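Peptidoglycan recognition protein-LC isoform LCx (PDB 2F2L) binds a monomeric muropeptide, tracheal cytotoxin, together with a second protein chain, probably as an innate immune receptor that senses bacterial peptidoglycan in Drosophila. Local coordinates at residues Arg80-Tyr84 with Leu128-Thr132. Residues are numbered along the deposited sequence; the frame is centred on the assembly and turned at random.
Sequences RGWDY and LKKLT. With MLD (glcnac(beta1-4)-murnac(1,6-anhydro)-L-ala-gamma-D-glu-meso-a2pm-D-ala), chain G.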
loop_
_atom_site.group_PDB
_atom_site.type_symbol
_atom_site.label_atom_id
_atom_site.label_comp_id
_atom_site.label_asym_id
_atom_site.label_seq_id
_atom_site.Cartn_x
_atom_site.Cartn_y
_atom_site.Cartn_z
ATOM N N ARG B 80 -13.985 12.346 -6.910
ATOM C CA ARG B 80 -14.428 13.735 -6.869
ATOM C C ARG B 80 -15.275 14.143 -8.080
ATOM O O ARG B 80 -15.898 15.205 -8.052
ATOM C CB ARG B 80 -13.228 14.661 -6.708
ATOM C CG ARG B 80 -12.502 14.417 -5.414
ATOM C CD ARG B 80 -11.307 15.316 -5.230
ATOM N NE ARG B 80 -10.538 14.903 -4.049
ATOM C CZ ARG B 80 -9.803 15.697 -3.267
ATOM N NH1 ARG B 80 -9.711 17.004 -3.478
ATOM N NH2 ARG B 80 -9.161 15.162 -2.238
ATOM N N GLY B 81 -15.300 13.306 -9.128
ATOM C CA GLY B 81 -16.025 13.617 -10.375
ATOM C C GLY B 81 -15.335 14.659 -11.251
ATOM O O GLY B 81 -14.190 15.036 -10.985
ATOM N N TRP B 82 -16.049 15.136 -12.281
ATOM C CA TRP B 82 -15.496 16.084 -13.280
ATOM C C TRP B 82 -15.243 17.508 -12.772
ATOM O O TRP B 82 -14.356 18.203 -13.292
ATOM C CB TRP B 82 -16.437 16.228 -14.497
ATOM C CG TRP B 82 -16.701 14.972 -15.263
ATOM C CD1 TRP B 82 -17.869 14.265 -15.305
ATOM C CD2 TRP B 82 -15.791 14.288 -16.120
ATOM N NE1 TRP B 82 -17.737 13.179 -16.134
ATOM C CE2 TRP B 82 -16.463 13.160 -16.633
ATOM C CE3 TRP B 82 -14.461 14.510 -16.502
ATOM C CZ2 TRP B 82 -15.851 12.254 -17.508
ATOM C CZ3 TRP B 82 -13.851 13.590 -17.368
ATOM C CH2 TRP B 82 -14.549 12.491 -17.857
ATOM N N ASP B 83 -16.053 17.952 -11.806
ATOM C CA ASP B 83 -16.182 19.371 -11.469
ATOM C C ASP B 83 -15.289 19.881 -10.339
ATOM O O ASP B 83 -15.309 21.073 -10.055
ATOM C CB ASP B 83 -17.637 19.678 -11.073
ATOM C CG ASP B 83 -18.625 19.466 -12.210
ATOM O OD1 ASP B 83 -18.223 19.155 -13.342
ATOM O OD2 ASP B 83 -19.832 19.642 -11.967
ATOM N N TYR B 84 -14.527 19.002 -9.685
ATOM C CA TYR B 84 -13.726 19.418 -8.539
ATOM C C TYR B 84 -12.269 19.055 -8.678
ATOM O O TYR B 84 -11.917 18.071 -9.318
ATOM C CB TYR B 84 -14.286 18.834 -7.234
ATOM C CG TYR B 84 -15.673 19.323 -6.982
ATOM C CD1 TYR B 84 -15.898 20.605 -6.484
ATOM C CD2 TYR B 84 -16.766 18.535 -7.297
ATOM C CE1 TYR B 84 -17.187 21.072 -6.278
ATOM C CE2 TYR B 84 -18.047 18.988 -7.101
ATOM C CZ TYR B 84 -18.250 20.250 -6.590
ATOM O OH TYR B 84 -19.531 20.670 -6.404
ATOM N N LEU B 128 -19.649 15.596 -22.839
ATOM C CA LEU B 128 -20.309 16.467 -21.868
ATOM C C LEU B 128 -19.611 17.819 -21.731
ATOM O O LEU B 128 -20.032 18.646 -20.932
ATOM C CB LEU B 128 -20.351 15.792 -20.494
ATOM C CG LEU B 128 -21.082 14.452 -20.393
ATOM C CD1 LEU B 128 -20.871 13.873 -18.996
ATOM C CD2 LEU B 128 -22.555 14.607 -20.708
ATOM N N LYS B 129 -18.531 18.038 -22.483
ATOM C CA LYS B 129 -17.753 19.276 -22.379
ATOM C C LYS B 129 -17.031 19.450 -21.039
ATOM O O LYS B 129 -16.741 20.578 -20.633
ATOM C CB LYS B 129 -18.639 20.501 -22.633
ATOM C CG LYS B 129 -18.570 21.034 -24.020
ATOM C CD LYS B 129 -19.255 20.142 -25.021
ATOM C CE LYS B 129 -19.718 20.953 -26.220
ATOM N NZ LYS B 129 -19.482 20.195 -27.475
ATOM N N LYS B 130 -16.744 18.347 -20.351
ATOM C CA LYS B 130 -15.922 18.409 -19.151
ATOM C C LYS B 130 -14.469 18.452 -19.573
ATOM O O LYS B 130 -13.638 19.058 -18.889
ATOM C CB LYS B 130 -16.175 17.218 -18.227
ATOM C CG LYS B 130 -17.629 17.050 -17.808
ATOM C CD LYS B 130 -18.152 18.232 -16.975
ATOM C CE LYS B 130 -19.547 17.937 -16.455
ATOM N NZ LYS B 130 -19.960 18.837 -15.329
ATOM N N LEU B 131 -14.179 17.808 -20.707
ATOM C CA LEU B 131 -12.851 17.793 -21.301
ATOM C C LEU B 131 -12.878 18.488 -22.657
ATOM O O LEU B 131 -13.836 18.368 -23.388
ATOM C CB LEU B 131 -12.373 16.351 -21.525
ATOM C CG LEU B 131 -12.063 15.452 -20.328
ATOM C CD1 LEU B 131 -11.760 14.014 -20.819
ATOM C CD2 LEU B 131 -10.904 15.999 -19.545
ATOM N N THR B 132 -11.794 19.171 -23.002
ATOM C CA THR B 132 -11.631 19.706 -24.338
ATOM C C THR B 132 -11.573 18.566 -25.354
ATOM O O THR B 132 -11.204 17.427 -25.019
ATOM C CB THR B 132 -10.338 20.495 -24.472
ATOM O OG1 THR B 132 -9.244 19.669 -24.052
ATOM C CG2 THR B 132 -10.381 21.768 -23.633
HETATM C CAA MLD G . 4.005 0.974 -7.851
HETATM C CAB MLD G . 3.920 2.482 -7.680
HETATM O OAC MLD G . 3.238 3.160 -8.438
HETATM N N2 MLD G . 4.626 2.967 -6.663
HETATM C C2 MLD G . 4.722 4.385 -6.333
HETATM C C3 MLD G . 6.213 4.718 -6.230
HETATM O O3 MLD G . 6.921 4.460 -7.458
HETATM C C4 MLD G . 6.420 6.144 -5.729
HETATM O O4 MLD G . 7.805 6.300 -5.480
HETATM C C5 MLD G . 5.649 6.342 -4.419
HETATM C C6 MLD G . 5.655 7.771 -3.846
HETATM O O6 MLD G . 5.090 7.723 -2.503
HETATM O O5 MLD G . 4.276 6.070 -4.684
HETATM C C1 MLD G . 4.038 4.681 -5.011
HETATM O O1 MLD G . 2.656 4.494 -5.171
HETATM C CA4 MLD G . 1.956 4.538 -3.905
HETATM C CA5 MLD G . 2.114 3.315 -3.001
HETATM O OA5 MLD G . 0.854 2.626 -2.698
HETATM C CA6 MLD G . 2.411 3.966 -1.694
HETATM O OA6 MLD G . 1.140 4.332 -1.196
HETATM C CA1 MLD G . 0.137 3.676 -2.027
HETATM C CA2 MLD G . -0.375 4.701 -3.052
HETATM N NAD MLD G . -1.758 4.359 -3.448
HETATM C CAE MLD G . -2.764 5.207 -3.341
HETATM C CAF MLD G . -4.102 4.652 -3.788
HETATM O OAG MLD G . -2.657 6.365 -2.934
HETATM C CA3 MLD G . 0.499 4.714 -4.304
HETATM O OAH MLD G . 0.379 5.977 -5.047
HETATM C CAI MLD G . -0.505 5.914 -6.193
HETATM C CAJ MLD G . 0.217 5.527 -7.463
HETATM C CAL MLD G . -1.154 7.298 -6.405
HETATM O OAM MLD G . -1.881 7.433 -7.383
HETATM N N MLD G . -0.916 8.268 -5.523
HETATM C CA MLD G . -1.507 9.610 -5.600
HETATM C CB MLD G . -2.828 9.530 -4.827
HETATM C C MLD G . -0.554 10.569 -4.865
HETATM O O MLD G . -0.179 10.311 -3.718
HETATM N NAN MLD G . -0.177 11.630 -5.575
HETATM C CAO MLD G . 0.727 12.691 -5.102
HETATM C CAP MLD G . 1.838 12.999 -6.158
HETATM O OBA MLD G . 2.386 14.099 -6.050
HETATM O OAQ MLD G . 2.101 12.172 -7.065
HETATM C CBB MLD G . -0.060 13.991 -4.980
HETATM C CBC MLD G . -1.098 14.012 -3.870
HETATM C CBD MLD G . -1.739 15.410 -3.820
HETATM O OBE MLD G . -1.773 16.140 -4.811
HETATM N NBF MLD G . -2.236 15.756 -2.651
HETATM C CBG MLD G . -2.883 17.056 -2.434
HETATM C CBH MLD G . -1.835 18.184 -2.523
HETATM O OBI MLD G . -0.740 18.077 -1.971
HETATM N NBJ MLD G . -2.194 19.231 -3.262
HETATM C CBK MLD G . -1.349 20.430 -3.460
HETATM C CBL MLD G . -2.153 21.658 -3.018
HETATM C CBM MLD G . -0.907 20.651 -4.923
HETATM O OBO MLD G . -1.620 20.170 -5.842
HETATM O OBN MLD G . 0.140 21.325 -5.084
HETATM C CBP MLD G . -3.591 17.027 -1.069
HETATM C CBQ MLD G . -4.607 18.173 -0.920
HETATM C CBR MLD G . -5.408 18.036 0.377
HETATM C CBS MLD G . -6.751 18.770 0.334
HETATM C CBT MLD G . -7.722 18.004 -0.574
HETATM O OBV MLD G . -8.182 16.941 -0.126
HETATM O OBU MLD G . -7.987 18.499 -1.689
HETATM N NBW MLD G . -6.555 20.133 -0.173
#
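The aliphatic chain of Lys130 lies over one face of the Trp82 indole, joining the loop after strand 76-78 to the connection between helix 112-127 and strand 131-132 in the amidase-like fold of peptidoglycan recognition proteins. This connection turns through a Schellman motif, with Lys129 at positive phi, and brings Lys130 round to face the loop. The packing is tight here: Lys130 CG forms a CH-pi contact 3.7 Å from the centroid of the five-membered ring, 23° off the ring normal, while Lys130 CB sits 3.4 Å above the indole plane, offset toward its rim. At the far end of the indole, the side chain of Leu131 crosses at about a right angle, its CG 3.9 Å from Trp82 CZ3. Phe68, Ile97 and Leu121 also touch this tryptophan, which is buried between the central sheet and helix 112-127. The contact loosens at Leu128, whose CD1 is 4.3 Å from Trp82 NE1, and turns polar toward solvent, where the partly exposed Asp83 and Lys130 form a single salt bridge. A bend at chi2 of Lys130 (-63°) carries its outer chain past Trp82 CB toward this carboxylate. Two residues before Trp82, the buried Arg80 reaches the ligand: its extended side chain presents NH1 and NH2 to the side-chain carboxylate of the diaminopimelate, and the NH1 bond to MLD OBU is nearly straight at 175°. The carbonyl groups of His63, Ile64 and Val85 also accept hydrogen bonds from this guanidinium and probably fix its orientation. Across the protein contact, the ammonium of Lys130 engages the syn lone pair of Asp83 OD1, with NZ and OD1 2.7 Å apart.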